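Local structure of kappa-carrageenase (Zobellia galactanivorans, 5OCR) at residues 48-51 with 52-55; 224-227 with 228-232. The protein probably hydrolyses kappa-carrageenan, a sulfated red-algal galactan, through the glycoside hydrolase family 16 domain that makes up most of this chain. One frame throughout, in Å; residues are numbered along the deposited sequence. Where two conformers were deposited one is given.

Overall arrangement
Both contacts are local turns of one chain within the beta-jellyroll of the glycoside hydrolase family 16 domain. Interaction 1 (48-51 with 52-55) comes first, in the loop that leads into strand 54-55, and interaction 2 (224-227 with 228-232) follows much later, where strand 219-225 gives way to strand 233-241. They lie about 25 Å apart, centre to centre, with nearest atoms about 13 Å apart, and do not touch. Strand 233-241 relates the two, since it follows interaction 2 directly and its Ser238 and Leu241 meet the tryptophans of interaction 1. Interaction 2 also packs on strand 134-144, which probably carries the family's catalytic motif, whereas interaction 1 meets strand 86-97.

Interaction 1 of 2, residues 48-51 with 52-55; sequences PNTS and AWKW
Thr50 meets Trp53 with both branches of its side chain, set by a first torsion of 39° that places OG1 between the backbone N and the carbonyl carbon and sends CG2 anti to that carbon. Trp53 turns its CG into the equivalent position between its own N and C, which folds the indole back beneath the threonine. The methyl CG2 then sits over one face of the ring, 3.8 Å from the centroid of the six-membered ring, in a CH-pi contact 26° off the normal. The same methyl is 3.6 Å from Trp55 CZ2, approaching that ring obliquely, and so touches both indoles beside the place where they meet. Thr50 OG1 meanwhile donates to Trp53 O at 2.7 Å, from a position tilted out of the carbonyl plane, which fixes the rotation of the threonine.

This turn brings the chain into strand 54-55 of the GH16 beta-jellyroll, which pairs in parallel with strand 86-97; backbone bonds of Lys54 to Phe86 and Ser88 make the join, and Trp53 and Trp55 both pack on Ser88.

Farther along, Trp55 NE1 donates to Pro48 O at 3.1 Å with an N-H...O angle of 157°. The oxygen lies in the plane of the indole, at its edge, and presents a lone pair to the N-H. The proline ring adds an apolar contact, CG to Trp55 CZ2 at 3.9 Å, the two side chains crossing at about a right angle. The indoles themselves meet edge on face, with Trp53 NE1 3.3 Å above the plane of Trp55 and toward its rim. Elsewhere on the turn, Lys54 NZ, held chiefly by Asp81 O, also donates to a water at 2.9 Å, and that water lies beside Thr50 O.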
# COMPACT_ATOMS: atom_id res chain seq x y z
N PRO A 48 -10.51 -1.94 1.71
CA PRO A 48 -10.31 -0.80 2.63
C PRO A 48 -11.34 0.29 2.47
O PRO A 48 -11.80 0.61 1.35
CB PRO A 48 -8.91 -0.22 2.28
CG PRO A 48 -8.28 -1.16 1.34
CD PRO A 48 -9.26 -2.28 1.01
N ASN A 49 -11.74 0.81 3.62
CA ASN A 49 -12.49 2.09 3.68
C ASN A 49 -11.66 3.17 3.00
O ASN A 49 -10.49 3.33 3.29
CB ASN A 49 -12.76 2.44 5.16
CG ASN A 49 -13.90 1.62 5.72
OD1 ASN A 49 -14.89 1.36 5.01
ND2 ASN A 49 -13.78 1.21 6.99
N THR A 50 -12.21 3.80 1.98
CA THR A 50 -11.49 4.88 1.34
C THR A 50 -12.52 5.94 1.29
O THR A 50 -13.68 5.69 0.91
CB THR A 50 -11.06 4.50 -0.07
OG1 THR A 50 -12.12 3.76 -0.67
CG2 THR A 50 -9.85 3.55 -0.01
N SER A 51 -12.15 7.13 1.73
CA SER A 51 -13.14 8.20 1.78
C SER A 51 -13.08 8.98 0.48
O SER A 51 -14.03 9.72 0.14
CB SER A 51 -12.91 9.09 3.02
OG SER A 51 -11.53 9.41 3.14
N ALA A 52 -11.98 8.79 -0.26
CA ALA A 52 -11.72 9.56 -1.43
C ALA A 52 -11.90 8.92 -2.76
O ALA A 52 -11.78 9.60 -3.75
CB ALA A 52 -10.36 10.31 -1.35
N TRP A 53 -12.13 7.58 -2.84
CA TRP A 53 -12.40 6.94 -4.12
C TRP A 53 -13.03 5.61 -3.84
O TRP A 53 -13.09 5.29 -2.68
CB TRP A 53 -11.10 6.75 -4.93
CG TRP A 53 -10.12 5.78 -4.31
CD1 TRP A 53 -10.03 4.41 -4.59
CD2 TRP A 53 -9.05 6.06 -3.34
NE1 TRP A 53 -9.02 3.84 -3.86
CE2 TRP A 53 -8.36 4.76 -3.11
CE3 TRP A 53 -8.64 7.19 -2.60
CZ2 TRP A 53 -7.31 4.62 -2.14
CZ3 TRP A 53 -7.59 7.06 -1.68
CH2 TRP A 53 -6.93 5.82 -1.47
N LYS A 54 -13.47 4.88 -4.84
CA LYS A 54 -14.01 3.54 -4.65
C LYS A 54 -13.24 2.47 -5.46
O LYS A 54 -12.48 2.80 -6.38
CB LYS A 54 -15.47 3.50 -5.09
CG LYS A 54 -16.28 4.15 -3.95
CD LYS A 54 -17.68 4.50 -4.28
CE LYS A 54 -18.37 4.95 -2.98
NZ LYS A 54 -17.77 6.21 -2.48
N TRP A 55 -13.47 1.22 -5.12
CA TRP A 55 -12.81 0.15 -5.83
C TRP A 55 -13.72 -0.40 -6.84
O TRP A 55 -14.93 -0.52 -6.57
CB TRP A 55 -12.44 -0.97 -4.84
CG TRP A 55 -11.63 -0.46 -3.70
CD1 TRP A 55 -12.01 -0.35 -2.35
CD2 TRP A 55 -10.21 -0.02 -3.75
NE1 TRP A 55 -10.96 0.07 -1.58
CE2 TRP A 55 -9.86 0.37 -2.38
CE3 TRP A 55 -9.25 0.11 -4.77
CZ2 TRP A 55 -8.59 0.83 -2.04
CZ3 TRP A 55 -7.97 0.56 -4.43
CH2 TRP A 55 -7.66 0.98 -3.10
O HOH W 1 -15.54 6.12 -0.60

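Interaction 2 of 2, residues 224-227 with 228-232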
# COMPACT_ATOMS: atom_id res chain seq x y z
N LYS A 224 12.71 -1.10 12.04
CA LYS A 224 12.07 -0.52 13.24
C LYS A 224 11.71 -1.61 14.22
O LYS A 224 11.41 -2.75 13.83
CB LYS A 224 10.76 0.23 12.97
CG LYS A 224 10.81 1.38 11.96
CD LYS A 224 11.54 2.56 12.55
CE LYS A 224 10.95 3.78 11.88
NZ LYS A 224 12.03 4.83 11.90
N PRO A 225 11.73 -1.27 15.51
CA PRO A 225 11.24 -2.33 16.45
C PRO A 225 9.78 -2.63 16.25
O PRO A 225 9.02 -1.71 15.97
CB PRO A 225 11.33 -1.63 17.84
CG PRO A 225 12.42 -0.60 17.63
CD PRO A 225 12.23 -0.06 16.20
N ASN A 226 9.37 -3.88 16.50
CA ASN A 226 7.90 -4.24 16.27
C ASN A 226 7.11 -3.99 17.53
O ASN A 226 6.94 -4.89 18.39
CB ASN A 226 7.78 -5.71 15.79
CG ASN A 226 6.38 -6.02 15.35
OD1 ASN A 226 5.52 -5.19 15.61
ND2 ASN A 226 6.16 -7.12 14.65
N LYS A 227 6.65 -2.75 17.70
CA LYS A 227 5.98 -2.41 18.94
C LYS A 227 4.55 -2.89 18.92
O LYS A 227 4.10 -3.50 19.89
CB LYS A 227 6.00 -0.88 19.14
CG LYS A 227 5.63 -0.45 20.51
CD LYS A 227 6.26 0.96 20.65
CE LYS A 227 5.70 1.66 21.85
NZ LYS A 227 6.36 2.99 21.73
N TYR A 228 3.84 -2.60 17.84
CA TYR A 228 2.37 -2.79 17.83
C TYR A 228 1.89 -3.80 16.83
O TYR A 228 0.74 -4.16 16.89
CB TYR A 228 1.71 -1.46 17.54
CG TYR A 228 1.94 -0.43 18.59
CD1 TYR A 228 1.65 -0.69 19.94
CD2 TYR A 228 2.42 0.85 18.24
CE1 TYR A 228 1.84 0.31 20.93
CE2 TYR A 228 2.60 1.84 19.19
CZ TYR A 228 2.37 1.56 20.53
OH TYR A 228 2.57 2.59 21.46
N TRP A 229 2.76 -4.21 15.88
CA TRP A 229 2.37 -4.88 14.64
C TRP A 229 2.38 -6.38 14.75
O TRP A 229 3.18 -7.11 14.08
CB TRP A 229 3.25 -4.34 13.46
CG TRP A 229 3.01 -2.88 13.39
CD1 TRP A 229 1.97 -2.25 12.68
CD2 TRP A 229 3.74 -1.81 14.08
NE1 TRP A 229 2.00 -0.89 12.91
CE2 TRP A 229 3.03 -0.57 13.79
CE3 TRP A 229 4.88 -1.77 14.95
CZ2 TRP A 229 3.47 0.68 14.34
CZ3 TRP A 229 5.29 -0.51 15.51
CH2 TRP A 229 4.60 0.65 15.19
N HIS A 230 1.48 -6.84 15.64
CA HIS A 230 1.38 -8.23 15.98
C HIS A 230 0.02 -8.75 15.69
O HIS A 230 -0.33 -9.80 16.26
CB HIS A 230 1.74 -8.48 17.46
CG HIS A 230 3.09 -7.88 17.85
ND1 HIS A 230 4.23 -8.49 17.57
CD2 HIS A 230 3.42 -6.69 18.49
CE1 HIS A 230 5.27 -7.78 18.03
NE2 HIS A 230 4.79 -6.65 18.56
N ARG A 231 -0.80 -8.06 14.90
CA ARG A 231 -2.16 -8.58 14.61
C ARG A 231 -2.12 -9.26 13.21
O ARG A 231 -1.26 -8.95 12.40
CB ARG A 231 -3.14 -7.40 14.57
CG ARG A 231 -3.32 -6.72 15.94
CD ARG A 231 -4.27 -5.54 15.83
NE ARG A 231 -5.45 -5.77 15.04
CZ ARG A 231 -6.56 -6.35 15.51
NH1 ARG A 231 -6.60 -6.74 16.77
NH2 ARG A 231 -7.62 -6.50 14.73
N PRO A 232 -3.07 -10.16 12.92
CA PRO A 232 -3.12 -10.76 11.56
C PRO A 232 -3.51 -9.69 10.52
O PRO A 232 -4.39 -8.84 10.79
CB PRO A 232 -4.27 -11.80 11.65
CG PRO A 232 -4.36 -12.11 13.18
CD PRO A 232 -4.09 -10.75 13.84
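Lys227, Asn226 and Tyr228 carry this contact, in the jellyroll loop joining strand 219-225 to strand 233-241, where inverse gamma turns centre on Asn226 and Trp229. Lys227, its CG anti to the backbone N and its chain extended beyond, runs alongside Tyr228. CG sits above the centre of the phenol ring at 3.8 Å from the centroid, a CH-pi contact, and CE continues to 3.3 Å from Tyr228 OH. Lys227 NZ goes on to a salt bridge with Glu185. With an alanine at Tyr228 the lysine methylenes would probably lose the ring face they lie on and be held mainly by the link to Glu185.

Asn226 spends its amide on the backbone of Trp229: OD1 accepts from Trp229 N at 2.9 Å, in the plane of the amide carbonyl, and ND2 donates to Trp229 O at 3.0 Å (157°) while also bonding Asn208 O. This grip from both ends holds the amide flat against the His230 imidazole, the two planes 8° apart and OD1 3.3 Å above the ring. His230 NE2 donates to the backbone O of Asn226 at 2.8 Å, a bent bond that approaches from above the carbonyl plane.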